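Local coordinates for protein elongation factor G (Thermus thermophilus, PDB 2DY1) that binds GTP with magnesium and probably acts as a translational GTPase in the elongation phase of protein synthesis, at residues T24-T33 with S254-L265; A98-E108 with L127-K138. All blocks are in the same frame, centred on the assembly; numbering follows the deposited sequence.

How the interactions relate
Both contacts lie in the GTP-binding domain and share one nucleotide. Interaction 1 packs the helix that follows the phosphate-binding loop against the loop and helix at 254-265, while interaction 2, nested within it along the chain, joins two parallel strands of the central sheet. Their centres are 13 Å apart, and they meet directly: CD2 of Leu25 lies 4.0 Å from CG1 of Val132, and CG of Arg257 3.4 Å from CG of Asp137. At the guanine both converge on O6, which accepts from Ser254 and from the backbone of Lys135. The base is sandwiched between them, Lys135 on one face and CB of Glu256, 3.5 Å from C6 of GTP, on the other.

Interaction 1: T24-T33 with S254-L265; sequences TLTEALLYKT and SGEREIGVLPLL. With GTP (guanosine-5'-triphosphate), chain C.
Helices 24-32 and 261-265 cross almost perpendicularly, their axes 9.9 Å apart at an angle of 91°, while the loop before the second helix comes closer still, with CA of Leu25 4.2 Å from CA of Gly255. That approach depends on the glycine: a side chain at this position would run into the carbonyl of Thr24 and the backbone of Leu25. The methyl of Ala28 sits 3.6 Å from CA of Gly255. Farther along, Val261 splits its branches, CG2 going to Ala28 and CG1 reaching CD2 of Leu29 at 3.6 Å. Leu25 turns its CG away from its own backbone N (chi1 -171°), which brings CD2 to within 3.6 Å of CD2 of Leu264, the two side chains crossing at a slant. At the far end CG2 of Thr33 meets CD2 of Leu265, and its OG1 bonds back to the carbonyl of Leu29, which also accepts from the backbone N of Thr33. Glu258 brings both carboxylate oxygens up to the methyl of Ala28 and lies beside the aliphatic part of Lys32, the two chains running past each other in opposite directions; OE1 of Glu258, buried here, has no hydrogen-bonding partner in the model, and NZ of Lys32 bonds instead to the carbonyl of Gly186. At the nucleotide end, N and OG1 of Thr24 both donate to O1A of GTP, OG1 at 2.7 Å. OG of Ser254 donates to O6 at 2.6 Å while accepting from the backbone N of Arg257 in an ST motif, a bond that helps fix its rotation. OE1 of Glu256 accepts a hydrogen bond from the ribose O2' of GTP at 2.6 Å. The contact thus brings together the helix behind the P-loop and the guanine-binding loop that follows strand 248-252, the G5 region of a translational GTPase domain.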
loop_
_atom_site.group_PDB
_atom_site.type_symbol
_atom_site.label_atom_id
_atom_site.label_comp_id
_atom_site.label_asym_id
_atom_site.label_seq_id
_atom_site.Cartn_x
_atom_site.Cartn_y
_atom_site.Cartn_z
ATOM N N THR A 24 13.396 11.808 12.589
ATOM C CA THR A 24 14.281 12.701 13.317
ATOM C C THR A 24 13.473 13.561 14.314
ATOM O O THR A 24 13.915 13.836 15.436
ATOM C CB THR A 24 15.053 13.563 12.307
ATOM O OG1 THR A 24 15.866 12.698 11.491
ATOM C CG2 THR A 24 15.967 14.551 13.019
ATOM N N LEU A 25 12.274 13.959 13.903
ATOM C CA LEU A 25 11.417 14.727 14.789
ATOM C C LEU A 25 10.951 13.828 15.940
ATOM O O LEU A 25 10.897 14.240 17.104
ATOM C CB LEU A 25 10.211 15.239 14.004
ATOM C CG LEU A 25 9.301 16.245 14.688
ATOM C CD1 LEU A 25 10.104 17.488 15.108
ATOM C CD2 LEU A 25 8.205 16.625 13.689
ATOM N N THR A 26 10.618 12.587 15.597
ATOM C CA THR A 26 10.153 11.620 16.598
ATOM C C THR A 26 11.244 11.404 17.645
ATOM O O THR A 26 10.980 11.393 18.848
ATOM C CB THR A 26 9.779 10.286 15.906
ATOM O OG1 THR A 26 8.713 10.526 14.971
ATOM C CG2 THR A 26 9.326 9.239 16.932
ATOM N N GLU A 27 12.483 11.215 17.178
ATOM C CA GLU A 27 13.630 11.056 18.078
ATOM C C GLU A 27 13.773 12.265 19.002
ATOM O O GLU A 27 14.010 12.119 20.192
ATOM C CB GLU A 27 14.939 10.931 17.287
ATOM C CG GLU A 27 15.378 9.537 16.891
ATOM C CD GLU A 27 15.439 8.573 18.069
ATOM O OE1 GLU A 27 14.514 7.772 18.133
ATOM O OE2 GLU A 27 16.373 8.617 18.904
ATOM N N ALA A 28 13.628 13.465 18.442
ATOM C CA ALA A 28 13.755 14.689 19.234
ATOM C C ALA A 28 12.664 14.767 20.299
ATOM O O ALA A 28 12.930 15.180 21.425
ATOM C CB ALA A 28 13.705 15.937 18.312
ATOM N N LEU A 29 11.448 14.368 19.942
ATOM C CA LEU A 29 10.346 14.373 20.905
ATOM C C LEU A 29 10.609 13.344 22.021
ATOM O O LEU A 29 10.361 13.615 23.222
ATOM C CB LEU A 29 9.031 14.070 20.178
ATOM C CG LEU A 29 8.473 15.223 19.339
ATOM C CD1 LEU A 29 7.515 14.726 18.281
ATOM C CD2 LEU A 29 7.788 16.223 20.291
ATOM N N LEU A 30 11.126 12.166 21.661
ATOM C CA LEU A 30 11.417 11.151 22.687
ATOM C C LEU A 30 12.522 11.654 23.630
ATOM O O LEU A 30 12.439 11.502 24.865
ATOM C CB LEU A 30 11.854 9.834 22.024
ATOM C CG LEU A 30 10.717 9.082 21.321
ATOM C CD1 LEU A 30 11.265 7.990 20.403
ATOM C CD2 LEU A 30 9.796 8.463 22.385
ATOM N N TYR A 31 13.539 12.286 23.058
ATOM C CA TYR A 31 14.626 12.817 23.869
ATOM C C TYR A 31 14.179 13.987 24.746
ATOM O O TYR A 31 14.409 13.976 25.967
ATOM C CB TYR A 31 15.801 13.268 22.980
ATOM C CG TYR A 31 16.850 14.060 23.737
ATOM C CD1 TYR A 31 17.019 15.423 23.499
ATOM C CD2 TYR A 31 17.616 13.464 24.737
ATOM C CE1 TYR A 31 17.923 16.176 24.245
ATOM C CE2 TYR A 31 18.526 14.211 25.488
ATOM C CZ TYR A 31 18.671 15.558 25.237
ATOM O OH TYR A 31 19.564 16.286 25.989
ATOM N N LYS A 32 13.487 14.963 24.148
ATOM C CA LYS A 32 13.091 16.143 24.908
ATOM C C LYS A 32 12.097 15.885 26.025
ATOM O O LYS A 32 12.091 16.624 27.010
ATOM C CB LYS A 32 12.556 17.234 23.975
ATOM C CG LYS A 32 13.623 17.910 23.117
ATOM C CD LYS A 32 14.653 18.626 23.971
ATOM C CE LYS A 32 14.532 20.127 23.842
ATOM N NZ LYS A 32 15.404 20.824 24.828
ATOM N N THR A 33 11.268 14.854 25.877
ATOM C CA THR A 33 10.302 14.502 26.920
ATOM C C THR A 33 10.925 13.574 27.960
ATOM O O THR A 33 10.294 13.248 28.970
ATOM C CB THR A 33 9.035 13.812 26.350
ATOM O OG1 THR A 33 9.413 12.644 25.607
ATOM C CG2 THR A 33 8.254 14.762 25.427
ATOM N N SER A 254 12.248 21.372 13.845
ATOM C CA SER A 254 13.298 20.543 13.263
ATOM C C SER A 254 13.903 19.690 14.373
ATOM O O SER A 254 14.328 20.206 15.400
ATOM C CB SER A 254 14.405 21.396 12.656
ATOM O OG SER A 254 15.555 20.597 12.416
ATOM N N GLY A 255 13.927 18.374 14.171
ATOM C CA GLY A 255 14.532 17.536 15.191
ATOM C C GLY A 255 16.050 17.568 15.084
ATOM O O GLY A 255 16.747 17.294 16.047
ATOM N N GLU A 256 16.551 17.963 13.911
ATOM C CA GLU A 256 18.000 18.007 13.668
ATOM C C GLU A 256 18.603 19.242 14.334
ATOM O O GLU A 256 19.638 19.159 14.975
ATOM C CB GLU A 256 18.257 18.035 12.164
ATOM C CG GLU A 256 19.695 17.819 11.746
ATOM C CD GLU A 256 20.114 16.375 11.884
ATOM O OE1 GLU A 256 19.298 15.489 11.532
ATOM O OE2 GLU A 256 21.254 16.127 12.335
ATOM N N ARG A 257 17.934 20.383 14.199
ATOM C CA ARG A 257 18.407 21.628 14.815
ATOM C C ARG A 257 17.844 21.800 16.233
ATOM O O ARG A 257 18.202 22.745 16.934
ATOM C CB ARG A 257 17.967 22.836 13.969
ATOM C CG ARG A 257 18.436 22.849 12.534
ATOM C CD ARG A 257 19.941 22.970 12.474
ATOM N NE ARG A 257 20.389 24.149 13.201
ATOM C CZ ARG A 257 21.645 24.359 13.587
ATOM N NH1 ARG A 257 22.585 23.463 13.315
ATOM N NH2 ARG A 257 21.958 25.464 14.253
ATOM N N GLU A 258 16.975 20.879 16.654
ATOM C CA GLU A 258 16.314 20.936 17.951
ATOM C C GLU A 258 15.645 22.290 18.170
ATOM O O GLU A 258 15.851 22.942 19.190
ATOM C CB GLU A 258 17.280 20.627 19.104
ATOM C CG GLU A 258 17.561 19.125 19.241
ATOM C CD GLU A 258 16.420 18.328 19.892
ATOM O OE1 GLU A 258 15.270 18.852 20.056
ATOM O OE2 GLU A 258 16.702 17.151 20.235
ATOM N N ILE A 259 14.850 22.695 17.188
ATOM C CA ILE A 259 14.100 23.945 17.258
ATOM C C ILE A 259 12.600 23.644 17.235
ATOM O O ILE A 259 12.121 22.917 16.360
ATOM C CB ILE A 259 14.435 24.864 16.055
ATOM C CG1 ILE A 259 15.864 25.402 16.191
ATOM C CG2 ILE A 259 13.416 26.022 15.971
ATOM C CD1 ILE A 259 16.336 26.190 14.945
ATOM N N GLY A 260 11.868 24.177 18.218
ATOM C CA GLY A 260 10.414 24.027 18.255
ATOM C C GLY A 260 9.829 22.665 18.546
ATOM O O GLY A 260 8.659 22.441 18.276
ATOM N N VAL A 261 10.619 21.773 19.125
ATOM C CA VAL A 261 10.126 20.427 19.400
ATOM C C VAL A 261 9.036 20.371 20.472
ATOM O O VAL A 261 7.953 19.833 20.213
ATOM C CB VAL A 261 11.313 19.491 19.770
ATOM C CG1 VAL A 261 10.822 18.093 20.150
ATOM C CG2 VAL A 261 12.221 19.379 18.576
ATOM N N LEU A 262 9.289 20.916 21.661
ATOM C CA LEU A 262 8.251 20.857 22.689
ATOM C C LEU A 262 7.080 21.768 22.297
ATOM O O LEU A 262 5.937 21.448 22.583
ATOM C CB LEU A 262 8.829 21.166 24.080
ATOM C CG LEU A 262 9.782 20.034 24.554
ATOM C CD1 LEU A 262 10.384 20.365 25.921
ATOM C CD2 LEU A 262 9.010 18.696 24.623
ATOM N N PRO A 263 7.346 22.919 21.656
ATOM C CA PRO A 263 6.205 23.761 21.254
ATOM C C PRO A 263 5.282 22.984 20.276
ATOM O O PRO A 263 4.061 23.173 20.274
ATOM C CB PRO A 263 6.880 24.948 20.578
ATOM C CG PRO A 263 8.103 25.129 21.426
ATOM C CD PRO A 263 8.601 23.695 21.625
ATOM N N LEU A 264 5.865 22.121 19.439
ATOM C CA LEU A 264 5.066 21.315 18.505
ATOM C C LEU A 264 4.188 20.350 19.306
ATOM O O LEU A 264 3.019 20.138 18.978
ATOM C CB LEU A 264 5.975 20.510 17.559
ATOM C CG LEU A 264 5.285 19.439 16.711
ATOM C CD1 LEU A 264 4.333 20.110 15.736
ATOM C CD2 LEU A 264 6.322 18.627 15.944
ATOM N N LEU A 265 4.754 19.756 20.352
ATOM C CA LEU A 265 3.985 18.831 21.168
ATOM C C LEU A 265 2.815 19.553 21.855
ATOM O O LEU A 265 1.694 19.029 21.909
ATOM C CB LEU A 265 4.908 18.167 22.188
ATOM C CG LEU A 265 4.329 17.007 23.007
ATOM C CD1 LEU A 265 3.726 15.947 22.093
ATOM C CD2 LEU A 265 5.466 16.413 23.853
HETATM P PG GTP C . 11.377 8.274 5.767
HETATM O O1G GTP C . 12.408 7.507 4.802
HETATM O O2G GTP C . 11.112 7.378 7.072
HETATM O O3G GTP C . 10.120 8.656 5.085
HETATM O O3B GTP C . 12.234 9.559 6.222
HETATM P PB GTP C . 11.878 10.506 7.468
HETATM O O1B GTP C . 10.776 11.415 7.073
HETATM O O2B GTP C . 11.686 9.680 8.684
HETATM O O3A GTP C . 13.188 11.428 7.555
HETATM P PA GTP C . 14.440 11.124 8.509
HETATM O O1A GTP C . 14.094 11.510 9.895
HETATM O O2A GTP C . 14.913 9.744 8.253
HETATM O "O5'" GTP C . 15.542 12.170 7.982
HETATM C "C5'" GTP C . 16.178 11.920 6.728
HETATM C "C4'" GTP C . 17.421 12.796 6.593
HETATM O "O4'" GTP C . 16.998 14.148 6.838
HETATM C "C3'" GTP C . 18.426 12.449 7.694
HETATM O "O3'" GTP C . 19.750 12.693 7.213
HETATM C "C2'" GTP C . 18.071 13.444 8.798
HETATM O "O2'" GTP C . 19.238 13.721 9.579
HETATM C "C1'" GTP C . 17.772 14.666 7.931
HETATM N N9 GTP C . 16.981 15.699 8.638
HETATM C C8 GTP C . 15.820 15.507 9.261
HETATM N N7 GTP C . 15.330 16.677 9.663
HETATM C C5 GTP C . 16.187 17.626 9.299
HETATM C C6 GTP C . 16.209 19.009 9.446
HETATM O O6 GTP C . 15.278 19.619 9.971
HETATM N N1 GTP C . 17.307 19.719 8.945
HETATM C C2 GTP C . 18.351 19.034 8.309
HETATM N N2 GTP C . 19.395 19.704 7.829
HETATM N N3 GTP C . 18.292 17.700 8.182
HETATM C C4 GTP C . 17.250 17.002 8.655
#

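Interaction 2: A98-E108 with L127-K138; sequences ADAALVAVSAE and LPRMVVVTKLDK. With GTP (guanosine-5'-triphosphate), chain C.
Leu102 lays its CD1 over the neighbouring strand, touching CG of Met130 at 3.8 Å and CG1 of Val132 at 3.7 Å on the sheet face that helix 261-271 packs against. On the other face CG2 of Val105 meets CG1 of Val131; just past the strand end, the methyl of Ala107 touches both CG1 of Val133 and CD1 of Leu136. Seven backbone hydrogen bonds, from Ala101 N to Pro128 O through to Ala107 N to Thr134 O, join the strands, the parallel pair of a beta-alpha-beta unit with helix 113-124. Arg129, bent at chi2 (138°), curls back on the loop before its strand and grips Leu127 O side-on, in the guanidinium plane, with NE at 2.8 Å and NH2 at 3.0 Å. Its NH1 pairs with Glu123 and Trp119 adds a cation-pi contact; an alanine here would probably deprive Glu123 of this positive partner and Leu127 O of the two guanidinium donors. Thr134-Asp137 correspond to the NKxD (G4) guanine-recognition motif, with Thr in place of Asn. Lys135 lays its extended chain across one face of the guanine, CG 3.4 Å from C6 of GTP, and NZ bonds to Gly19 O. The ring N1-H and exocyclic N2 amino group of GTP donate to OD1 (2.7 Å) and OD2 of Asp137, consistent with selection of guanine over adenine, which has neither the O6 acceptor nor the N1 donor.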
loop_
_atom_site.group_PDB
_atom_site.type_symbol
_atom_site.label_atom_id
_atom_site.label_comp_id
_atom_site.label_asym_id
_atom_site.label_seq_id
_atom_site.Cartn_x
_atom_site.Cartn_y
_atom_site.Cartn_z
ATOM N N ALA A 98 -4.981 6.405 13.919
ATOM C CA ALA A 98 -4.904 7.706 14.587
ATOM C C ALA A 98 -6.164 8.530 14.437
ATOM O O ALA A 98 -7.000 8.211 13.609
ATOM C CB ALA A 98 -3.722 8.490 14.018
ATOM N N ASP A 99 -6.256 9.597 15.232
ATOM C CA ASP A 99 -7.401 10.489 15.159
ATOM C C ASP A 99 -7.046 11.795 14.438
ATOM O O ASP A 99 -7.911 12.669 14.264
ATOM C CB ASP A 99 -7.939 10.801 16.566
ATOM C CG ASP A 99 -8.406 9.557 17.299
ATOM O OD1 ASP A 99 -8.798 8.581 16.630
ATOM O OD2 ASP A 99 -8.385 9.568 18.557
ATOM N N ALA A 100 -5.789 11.931 14.011
ATOM C CA ALA A 100 -5.341 13.131 13.289
ATOM C C ALA A 100 -4.028 12.796 12.609
ATOM O O ALA A 100 -3.331 11.864 13.026
ATOM C CB ALA A 100 -5.133 14.298 14.246
ATOM N N ALA A 101 -3.705 13.558 11.563
ATOM C CA ALA A 101 -2.458 13.352 10.840
ATOM C C ALA A 101 -1.558 14.576 10.991
ATOM O O ALA A 101 -2.013 15.702 10.836
ATOM C CB ALA A 101 -2.749 13.127 9.372
ATOM N N LEU A 102 -0.294 14.346 11.336
ATOM C CA LEU A 102 0.710 15.412 11.423
ATOM C C LEU A 102 1.513 15.155 10.156
ATOM O O LEU A 102 2.141 14.105 10.018
ATOM C CB LEU A 102 1.592 15.238 12.663
ATOM C CG LEU A 102 2.820 16.161 12.755
ATOM C CD1 LEU A 102 2.380 17.660 12.724
ATOM C CD2 LEU A 102 3.587 15.880 14.068
ATOM N N VAL A 103 1.504 16.113 9.241
ATOM C CA VAL A 103 2.139 15.931 7.940
ATOM C C VAL A 103 3.423 16.733 7.849
ATOM O O VAL A 103 3.386 17.951 7.844
ATOM C CB VAL A 103 1.144 16.378 6.816
ATOM C CG1 VAL A 103 1.714 16.071 5.439
ATOM C CG2 VAL A 103 -0.233 15.670 7.009
ATOM N N ALA A 104 4.564 16.034 7.797
ATOM C CA ALA A 104 5.864 16.696 7.705
ATOM C C ALA A 104 6.087 17.122 6.268
ATOM O O ALA A 104 5.819 16.362 5.328
ATOM C CB ALA A 104 6.988 15.743 8.118
ATOM N N VAL A 105 6.565 18.353 6.112
ATOM C CA VAL A 105 6.849 18.912 4.794
ATOM C C VAL A 105 8.220 19.583 4.864
ATOM O O VAL A 105 8.446 20.478 5.676
ATOM C CB VAL A 105 5.783 19.986 4.402
ATOM C CG1 VAL A 105 6.195 20.723 3.102
ATOM C CG2 VAL A 105 4.434 19.321 4.225
ATOM N N SER A 106 9.145 19.147 4.011
ATOM C CA SER A 106 10.477 19.753 3.975
ATOM C C SER A 106 10.385 21.145 3.335
ATOM O O SER A 106 9.766 21.303 2.283
ATOM C CB SER A 106 11.417 18.869 3.137
ATOM O OG SER A 106 12.543 19.612 2.711
ATOM N N ALA A 107 10.993 22.144 3.968
ATOM C CA ALA A 107 10.954 23.500 3.441
ATOM C C ALA A 107 11.676 23.578 2.100
ATOM O O ALA A 107 11.420 24.479 1.311
ATOM C CB ALA A 107 11.583 24.473 4.430
ATOM N N GLU A 108 12.561 22.627 1.842
ATOM C CA GLU A 108 13.304 22.601 0.580
ATOM C C GLU A 108 12.438 22.162 -0.585
ATOM O O GLU A 108 12.509 22.711 -1.681
ATOM C CB GLU A 108 14.422 21.568 0.597
ATOM C CG GLU A 108 15.514 21.678 1.581
ATOM C CD GLU A 108 16.814 21.246 0.935
ATOM O OE1 GLU A 108 17.603 22.136 0.554
ATOM O OE2 GLU A 108 17.029 20.023 0.781
ATOM N N LEU A 127 -9.904 12.667 8.811
ATOM C CA LEU A 127 -8.983 13.131 9.827
ATOM C C LEU A 127 -8.503 14.562 9.759
ATOM O O LEU A 127 -8.200 15.058 8.687
ATOM C CB LEU A 127 -7.701 12.280 9.804
ATOM C CG LEU A 127 -7.829 10.767 10.010
ATOM C CD1 LEU A 127 -6.394 10.173 10.091
ATOM C CD2 LEU A 127 -8.615 10.460 11.273
ATOM N N PRO A 128 -8.416 15.231 10.917
ATOM C CA PRO A 128 -7.914 16.604 10.986
ATOM C C PRO A 128 -6.444 16.485 10.553
ATOM O O PRO A 128 -5.818 15.423 10.719
ATOM C CB PRO A 128 -7.989 16.933 12.468
ATOM C CG PRO A 128 -9.242 16.167 12.897
ATOM C CD PRO A 128 -9.047 14.840 12.198
ATOM N N ARG A 129 -5.893 17.562 10.008
ATOM C CA ARG A 129 -4.506 17.568 9.562
ATOM C C ARG A 129 -3.794 18.827 10.042
ATOM O O ARG A 129 -4.386 19.911 10.104
ATOM C CB ARG A 129 -4.423 17.521 8.031
ATOM C CG ARG A 129 -4.507 16.118 7.412
ATOM C CD ARG A 129 -5.389 16.160 6.174
ATOM N NE ARG A 129 -6.779 16.297 6.618
ATOM C CZ ARG A 129 -7.748 16.841 5.896
ATOM N NH1 ARG A 129 -7.494 17.310 4.678
ATOM N NH2 ARG A 129 -8.970 16.926 6.404
ATOM N N MET A 130 -2.534 18.661 10.427
ATOM C CA MET A 130 -1.666 19.764 10.851
ATOM C C MET A 130 -0.391 19.522 10.044
ATOM O O MET A 130 -0.082 18.382 9.730
ATOM C CB MET A 130 -1.374 19.671 12.363
ATOM C CG MET A 130 -0.174 20.429 12.880
ATOM S SD MET A 130 0.042 20.045 14.665
ATOM C CE MET A 130 -1.392 20.903 15.266
ATOM N N VAL A 131 0.310 20.588 9.670
ATOM C CA VAL A 131 1.554 20.468 8.905
ATOM C C VAL A 131 2.706 20.890 9.783
ATOM O O VAL A 131 2.576 21.841 10.553
ATOM C CB VAL A 131 1.554 21.449 7.697
ATOM C CG1 VAL A 131 2.934 21.491 7.021
ATOM C CG2 VAL A 131 0.490 21.032 6.685
ATOM N N VAL A 132 3.834 20.185 9.690
ATOM C CA VAL A 132 5.033 20.621 10.404
ATOM C C VAL A 132 6.117 20.785 9.338
ATOM O O VAL A 132 6.409 19.866 8.576
ATOM C CB VAL A 132 5.482 19.645 11.560
ATOM C CG1 VAL A 132 5.681 18.230 11.068
ATOM C CG2 VAL A 132 6.762 20.188 12.207
ATOM N N VAL A 133 6.676 21.990 9.261
ATOM C CA VAL A 133 7.707 22.295 8.271
ATOM C C VAL A 133 9.076 22.065 8.865
ATOM O O VAL A 133 9.469 22.693 9.861
ATOM C CB VAL A 133 7.586 23.752 7.803
ATOM C CG1 VAL A 133 8.733 24.065 6.823
ATOM C CG2 VAL A 133 6.225 23.965 7.141
ATOM N N THR A 134 9.790 21.140 8.232
ATOM C CA THR A 134 11.133 20.744 8.650
ATOM C C THR A 134 12.199 21.256 7.691
ATOM O O THR A 134 11.891 21.814 6.650
ATOM C CB THR A 134 11.253 19.228 8.628
ATOM O OG1 THR A 134 10.982 18.774 7.287
ATOM C CG2 THR A 134 10.246 18.600 9.612
ATOM N N LYS A 135 13.457 21.041 8.073
ATOM C CA LYS A 135 14.605 21.386 7.233
ATOM C C LYS A 135 14.756 22.835 6.768
ATOM O O LYS A 135 15.442 23.100 5.770
ATOM C CB LYS A 135 14.619 20.458 6.004
ATOM C CG LYS A 135 14.700 18.978 6.362
ATOM C CD LYS A 135 14.919 18.112 5.102
ATOM C CE LYS A 135 15.244 16.659 5.453
ATOM N NZ LYS A 135 15.662 15.843 4.252
ATOM N N LEU A 136 14.131 23.784 7.463
ATOM C CA LEU A 136 14.292 25.169 7.031
ATOM C C LEU A 136 15.767 25.595 7.174
ATOM O O LEU A 136 16.201 26.543 6.508
ATOM C CB LEU A 136 13.380 26.102 7.840
ATOM C CG LEU A 136 13.346 27.569 7.382
ATOM C CD1 LEU A 136 12.779 27.647 5.971
ATOM C CD2 LEU A 136 12.504 28.409 8.342
ATOM N N ASP A 137 16.537 24.888 7.996
ATOM C CA ASP A 137 17.949 25.237 8.195
ATOM C C ASP A 137 18.754 25.030 6.925
ATOM O O ASP A 137 19.878 25.539 6.803
ATOM C CB ASP A 137 18.569 24.427 9.338
ATOM C CG ASP A 137 18.467 22.923 9.116
ATOM O OD1 ASP A 137 17.325 22.430 8.932
ATOM O OD2 ASP A 137 19.523 22.243 9.136
ATOM N N LYS A 138 18.191 24.290 5.977
ATOM C CA LYS A 138 18.890 24.062 4.728
ATOM C C LYS A 138 18.779 25.258 3.765
ATOM O O LYS A 138 19.400 25.251 2.703
ATOM C CB LYS A 138 18.419 22.744 4.103
ATOM C CG LYS A 138 18.677 21.568 5.048
ATOM C CD LYS A 138 18.353 20.205 4.449
ATOM C CE LYS A 138 19.468 19.701 3.545
ATOM N NZ LYS A 138 19.151 18.338 3.021
HETATM P PG GTP C . 11.377 8.274 5.767
HETATM O O1G GTP C . 12.408 7.507 4.802
HETATM O O2G GTP C . 11.112 7.378 7.072
HETATM O O3G GTP C . 10.120 8.656 5.085
HETATM O O3B GTP C . 12.234 9.559 6.222
HETATM P PB GTP C . 11.878 10.506 7.468
HETATM O O1B GTP C . 10.776 11.415 7.073
HETATM O O2B GTP C . 11.686 9.680 8.684
HETATM O O3A GTP C . 13.188 11.428 7.555
HETATM P PA GTP C . 14.440 11.124 8.509
HETATM O O1A GTP C . 14.094 11.510 9.895
HETATM O O2A GTP C . 14.913 9.744 8.253
HETATM O "O5'" GTP C . 15.542 12.170 7.982
HETATM C "C5'" GTP C . 16.178 11.920 6.728
HETATM C "C4'" GTP C . 17.421 12.796 6.593
HETATM O "O4'" GTP C . 16.998 14.148 6.838
HETATM C "C3'" GTP C . 18.426 12.449 7.694
HETATM O "O3'" GTP C . 19.750 12.693 7.213
HETATM C "C2'" GTP C . 18.071 13.444 8.798
HETATM O "O2'" GTP C . 19.238 13.721 9.579
HETATM C "C1'" GTP C . 17.772 14.666 7.931
HETATM N N9 GTP C . 16.981 15.699 8.638
HETATM C C8 GTP C . 15.820 15.507 9.261
HETATM N N7 GTP C . 15.330 16.677 9.663
HETATM C C5 GTP C . 16.187 17.626 9.299
HETATM C C6 GTP C . 16.209 19.009 9.446
HETATM O O6 GTP C . 15.278 19.619 9.971
HETATM N N1 GTP C . 17.307 19.719 8.945
HETATM C C2 GTP C . 18.351 19.034 8.309
HETATM N N2 GTP C . 19.395 19.704 7.829
HETATM N N3 GTP C . 18.292 17.700 8.182
HETATM C C4 GTP C . 17.250 17.002 8.655
#